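Local structure of uncharacterized N-acetyltransferase D2E76_00625 (6YCA) at residues Ser154-Gln160 with Ala298-Ile304; Tyr262-Val266 with Asp287-Leu292. The protein is a GCN5-related N-acetyltransferase that binds acetyl coenzyme A, probably to acetylate amines, but cannot modify aminoglycosides. One frame throughout, in Å; residues are numbered along the deposited sequence.

Interaction 1. Residues Ser154-Gln160 with Ala298-Ile304; sequences SATYRIQ and AVAVAGI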
# COMPACT_ATOMS: atom_id res chain seq x y z
N SER A 154 22.21 1.12 -16.12
CA SER A 154 20.98 0.97 -16.88
C SER A 154 19.82 1.64 -16.14
O SER A 154 19.86 1.79 -14.91
CB SER A 154 20.67 -0.51 -17.13
OG SER A 154 20.28 -1.16 -15.93
N ALA A 155 18.81 2.03 -16.89
CA ALA A 155 17.64 2.71 -16.34
C ALA A 155 16.37 2.00 -16.76
O ALA A 155 16.35 1.23 -17.73
CB ALA A 155 17.59 4.20 -16.74
N THR A 156 15.30 2.28 -16.02
CA THR A 156 13.97 1.74 -16.28
C THR A 156 12.99 2.90 -16.43
O THR A 156 12.87 3.74 -15.53
CB THR A 156 13.52 0.87 -15.13
OG1 THR A 156 14.52 -0.11 -14.86
CG2 THR A 156 12.21 0.17 -15.49
N TYR A 157 12.27 2.92 -17.54
CA TYR A 157 11.34 3.99 -17.84
C TYR A 157 9.90 3.47 -17.82
O TYR A 157 9.62 2.37 -18.29
CB TYR A 157 11.63 4.57 -19.22
CG TYR A 157 13.03 5.11 -19.35
CD1 TYR A 157 14.09 4.27 -19.67
CD2 TYR A 157 13.30 6.45 -19.13
CE1 TYR A 157 15.38 4.76 -19.78
CE2 TYR A 157 14.59 6.95 -19.24
CZ TYR A 157 15.62 6.09 -19.57
OH TYR A 157 16.90 6.57 -19.68
N ARG A 158 9.00 4.28 -17.26
CA ARG A 158 7.56 4.08 -17.36
C ARG A 158 6.98 5.24 -18.15
O ARG A 158 7.12 6.40 -17.75
CB ARG A 158 6.87 4.03 -16.00
CG ARG A 158 6.96 2.75 -15.20
CD ARG A 158 6.12 2.96 -13.95
NE ARG A 158 4.72 3.24 -14.29
CZ ARG A 158 3.83 3.77 -13.45
NH1 ARG A 158 4.18 4.11 -12.21
NH2 ARG A 158 2.58 4.00 -13.86
N ILE A 159 6.36 4.93 -19.28
CA ILE A 159 5.75 5.92 -20.16
C ILE A 159 4.24 5.81 -20.02
O ILE A 159 3.68 4.72 -20.17
CB ILE A 159 6.17 5.69 -21.62
CG1 ILE A 159 7.70 5.74 -21.75
CG2 ILE A 159 5.51 6.72 -22.52
CD1 ILE A 159 8.19 5.47 -23.16
N GLN A 160 3.59 6.93 -19.71
CA GLN A 160 2.13 6.99 -19.72
C GLN A 160 1.72 7.31 -21.16
O GLN A 160 1.81 8.45 -21.60
CB GLN A 160 1.61 8.01 -18.72
CG GLN A 160 0.34 7.57 -18.00
CD GLN A 160 -0.46 8.73 -17.42
OE1 GLN A 160 -1.63 8.92 -17.75
NE2 GLN A 160 0.18 9.51 -16.55
N ALA A 298 5.71 12.59 -19.30
CA ALA A 298 5.08 11.31 -19.59
C ALA A 298 6.06 10.16 -19.46
O ALA A 298 5.64 9.00 -19.37
CB ALA A 298 4.48 11.32 -20.99
N VAL A 299 7.36 10.44 -19.44
CA VAL A 299 8.40 9.43 -19.33
C VAL A 299 9.02 9.59 -17.96
O VAL A 299 9.63 10.63 -17.66
CB VAL A 299 9.45 9.58 -20.44
CG1 VAL A 299 10.50 8.49 -20.34
CG2 VAL A 299 8.79 9.57 -21.81
N ALA A 300 8.87 8.58 -17.11
CA ALA A 300 9.37 8.61 -15.75
C ALA A 300 10.43 7.54 -15.58
O ALA A 300 10.28 6.42 -16.06
CB ALA A 300 8.24 8.37 -14.74
N VAL A 301 11.51 7.90 -14.88
CA VAL A 301 12.56 6.95 -14.55
C VAL A 301 12.10 6.18 -13.31
O VAL A 301 11.97 6.76 -12.23
CB VAL A 301 13.90 7.65 -14.31
CG1 VAL A 301 14.94 6.66 -13.79
CG2 VAL A 301 14.38 8.30 -15.60
N ALA A 302 11.81 4.90 -13.48
CA ALA A 302 11.35 4.06 -12.38
C ALA A 302 12.49 3.42 -11.60
O ALA A 302 12.23 2.72 -10.61
CB ALA A 302 10.39 2.97 -12.90
N GLY A 303 13.74 3.64 -12.02
CA GLY A 303 14.88 3.09 -11.30
C GLY A 303 16.17 3.13 -12.09
O GLY A 303 16.15 3.13 -13.32
N ILE A 304 17.30 3.19 -11.38
CA ILE A 304 18.62 3.16 -12.00
C ILE A 304 19.51 2.25 -11.18
O ILE A 304 19.56 2.36 -9.95
CB ILE A 304 19.24 4.57 -12.11
CG1 ILE A 304 18.53 5.38 -13.20
CG2 ILE A 304 20.73 4.48 -12.40
CD1 ILE A 304 19.10 6.75 -13.40

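Interaction 2. Residues Tyr262-Val266 with Asp287-Leu292; sequences YRALV and DPLPHL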
# COMPACT_ATOMS: atom_id res chain seq x y z
N TYR A 262 15.29 3.59 -34.12
CA TYR A 262 14.93 3.89 -32.74
C TYR A 262 13.59 4.60 -32.66
O TYR A 262 12.70 4.19 -31.90
CB TYR A 262 16.03 4.75 -32.10
CG TYR A 262 15.70 5.20 -30.69
CD1 TYR A 262 15.87 4.35 -29.61
CD2 TYR A 262 15.22 6.49 -30.43
CE1 TYR A 262 15.58 4.75 -28.31
CE2 TYR A 262 14.92 6.90 -29.14
CZ TYR A 262 15.10 6.02 -28.09
OH TYR A 262 14.81 6.42 -26.80
N ARG A 263 13.41 5.66 -33.45
CA ARG A 263 12.16 6.42 -33.41
C ARG A 263 10.99 5.59 -33.93
O ARG A 263 9.90 5.63 -33.35
CB ARG A 263 12.30 7.74 -34.17
CG ARG A 263 13.25 8.73 -33.51
CD ARG A 263 13.24 10.05 -34.26
NE ARG A 263 13.77 9.89 -35.61
CZ ARG A 263 15.03 10.14 -35.96
NH1 ARG A 263 15.90 10.58 -35.06
NH2 ARG A 263 15.42 9.96 -37.22
N ALA A 264 11.21 4.82 -35.00
CA ALA A 264 10.12 4.00 -35.54
C ALA A 264 9.69 2.94 -34.54
O ALA A 264 8.49 2.74 -34.32
CB ALA A 264 10.55 3.36 -36.85
N LEU A 265 10.65 2.28 -33.89
CA LEU A 265 10.31 1.24 -32.91
C LEU A 265 9.63 1.83 -31.68
O LEU A 265 8.64 1.29 -31.20
CB LEU A 265 11.55 0.44 -32.53
CG LEU A 265 12.06 -0.48 -33.63
CD1 LEU A 265 13.38 -1.09 -33.24
CD2 LEU A 265 11.02 -1.54 -33.91
N VAL A 266 10.17 2.93 -31.15
CA VAL A 266 9.53 3.59 -30.01
C VAL A 266 8.16 4.13 -30.41
O VAL A 266 7.19 4.01 -29.66
CB VAL A 266 10.45 4.70 -29.46
CG1 VAL A 266 9.69 5.57 -28.47
CG2 VAL A 266 11.67 4.09 -28.81
N ASP A 287 18.86 7.54 -22.55
CA ASP A 287 17.94 7.24 -23.64
C ASP A 287 17.09 8.48 -23.93
O ASP A 287 16.47 9.03 -23.01
CB ASP A 287 17.03 6.09 -23.23
CG ASP A 287 16.61 5.23 -24.41
OD1 ASP A 287 17.09 5.48 -25.54
OD2 ASP A 287 15.79 4.30 -24.21
N PRO A 288 17.07 8.96 -25.16
CA PRO A 288 16.36 10.22 -25.45
C PRO A 288 14.84 10.09 -25.49
O PRO A 288 14.20 10.81 -26.27
CB PRO A 288 16.93 10.64 -26.81
CG PRO A 288 17.33 9.36 -27.45
CD PRO A 288 17.81 8.47 -26.33
N LEU A 289 14.25 9.20 -24.69
CA LEU A 289 12.79 9.13 -24.60
C LEU A 289 12.14 10.45 -24.22
O LEU A 289 11.16 10.85 -24.87
CB LEU A 289 12.34 7.98 -23.69
CG LEU A 289 12.48 6.55 -24.20
CD1 LEU A 289 12.13 5.56 -23.09
CD2 LEU A 289 11.57 6.34 -25.38
N PRO A 290 12.61 11.18 -23.20
CA PRO A 290 11.95 12.46 -22.87
C PRO A 290 11.94 13.45 -24.01
O PRO A 290 11.07 14.32 -24.05
CB PRO A 290 12.78 12.98 -21.69
CG PRO A 290 13.38 11.78 -21.09
CD PRO A 290 13.67 10.85 -22.23
N HIS A 291 12.86 13.34 -24.96
CA HIS A 291 12.95 14.28 -26.06
C HIS A 291 12.09 13.90 -27.26
O HIS A 291 12.03 14.66 -28.23
CB HIS A 291 14.41 14.48 -26.47
CG HIS A 291 15.27 15.05 -25.39
ND1 HIS A 291 15.22 16.38 -25.02
CD2 HIS A 291 16.20 14.47 -24.60
CE1 HIS A 291 16.08 16.59 -24.05
NE2 HIS A 291 16.69 15.45 -23.77
N LEU A 292 11.44 12.74 -27.22
CA LEU A 292 10.58 12.32 -28.32
C LEU A 292 9.15 12.82 -28.19
O LEU A 292 8.42 12.82 -29.19
CB LEU A 292 10.54 10.79 -28.38
CG LEU A 292 11.76 10.11 -29.00
CD1 LEU A 292 11.64 8.61 -28.89
CD2 LEU A 292 11.89 10.53 -30.45

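Interaction 1. Residues Ser154-Gln160 with Ala298-Ile304
Ala155 sits opposite Ile304, and its CB touches Ile304 CG1 at 3.8 Å. The strands run antiparallel, and the N-to-C directions of the two short segments differ by 144°. Thr156 donates its N-H to Gly303 O at 3.0 Å and accepts from Ala302 N. The nearest CA pairs go from Thr156-Gly303 to Tyr157-Val301 and skip Ala302, consistent with a beta bulge. Tyr157 then pairs with Val301. Its CG lies beside the backbone N (chi1 -58°), and from there the ring reaches Val299 and Val301. There CD2 meets Val299 CG1 at 3.7 Å and CE2 meets Val301 CG2 at 3.9 Å. The Tyr157 hydroxyl is hydrogen-bonded to Pro284 O. Arg158 exchanges two bonds with Ala300. Its N reaches Ala300 O at 2.8 Å, and its O receives Ala300 N at 2.9 Å. Its CG passes Ala302 CB before the side chain leads away. Ile159 lies alongside Val299, CG1 on CG2 at 4.0 Å, on the same face of the sheet as Tyr157. Gln160 N closes the run on Ala298 O at 2.9 Å. On its other edge, strand 149-160 bonds to strand 277-284. Strand 149-160, which overlaps the end of the first acetyltransferase range, thus lies between two strands of the second, consistent with a strand exchange between tandem GNAT domains.

Interaction 2. Residues Tyr262-Val266 with Asp287-Leu292
Tyr262 reaches from helix 259-270 to the loop of 287-292, beside the beta-alpha-beta unit of the second GNAT domain. In that unit helix 259-270 links the parallel strands 248-256 and 277-284. The CB of Tyr262 points toward the loop. CG stands anti to the backbone N (chi1 176°) and carries the ring off the helix. One ring face takes Val266 CG2 from the next turn, 3.9 Å above the plane and offset toward the rim. Farther out the two sides of the ring meet different partners. CE2 touches Leu292 CD1 at 3.7 Å and Pro288 CG at 3.8 Å, both oblique to the ring. CE1 passes close to the carboxylate of Asp287, whose plane is turned 58° from that of the ring. At the tip OH donates a weak hydrogen bond to Asp287 OD1 at 2.8 Å and also rests against CG and CD2 of Leu289. The other carboxylate oxygen, OD2, forms a salt bridge with Arg283, which probably helps to position the acceptor. Beyond the hydroxyl and Asp287 the contact is apolar. Val266 CG1 touches two leucine methyls, Leu289 CD2 at 3.7 Å and Leu292 CD1 at 3.6 Å. Arg263 uses the aliphatic part of its chain here and sends NH1 to Arg384 O of a second subunit. The two methyls of Leu292 meet different residues of the helix: CD1 goes to Tyr262 and Val266, while CD2 meets Arg263 CG at 3.8 Å.

How the interactions relate
Interaction 2 is nested inside the loop closed by interaction 1. The order along the chain is 154-160, 262-266, 287-292, 298-304. The centres are 13 Å apart, and the contacts touch. Leu289 joins them: its CD1 packs on Tyr157 CG and Ile159 CD1, each at 3.9 Å, and its CB packs on Val299 CG1. Tyr157 OH also lies against Asp287 CB. The loop 287-292 thus lies between helix 259-270 and the apolar face of the strand pair, and leads on into strand 299-312. Strand 149-160 lies between strands 277-284 and 299-312, consistent with the two acetyltransferase regions being built together.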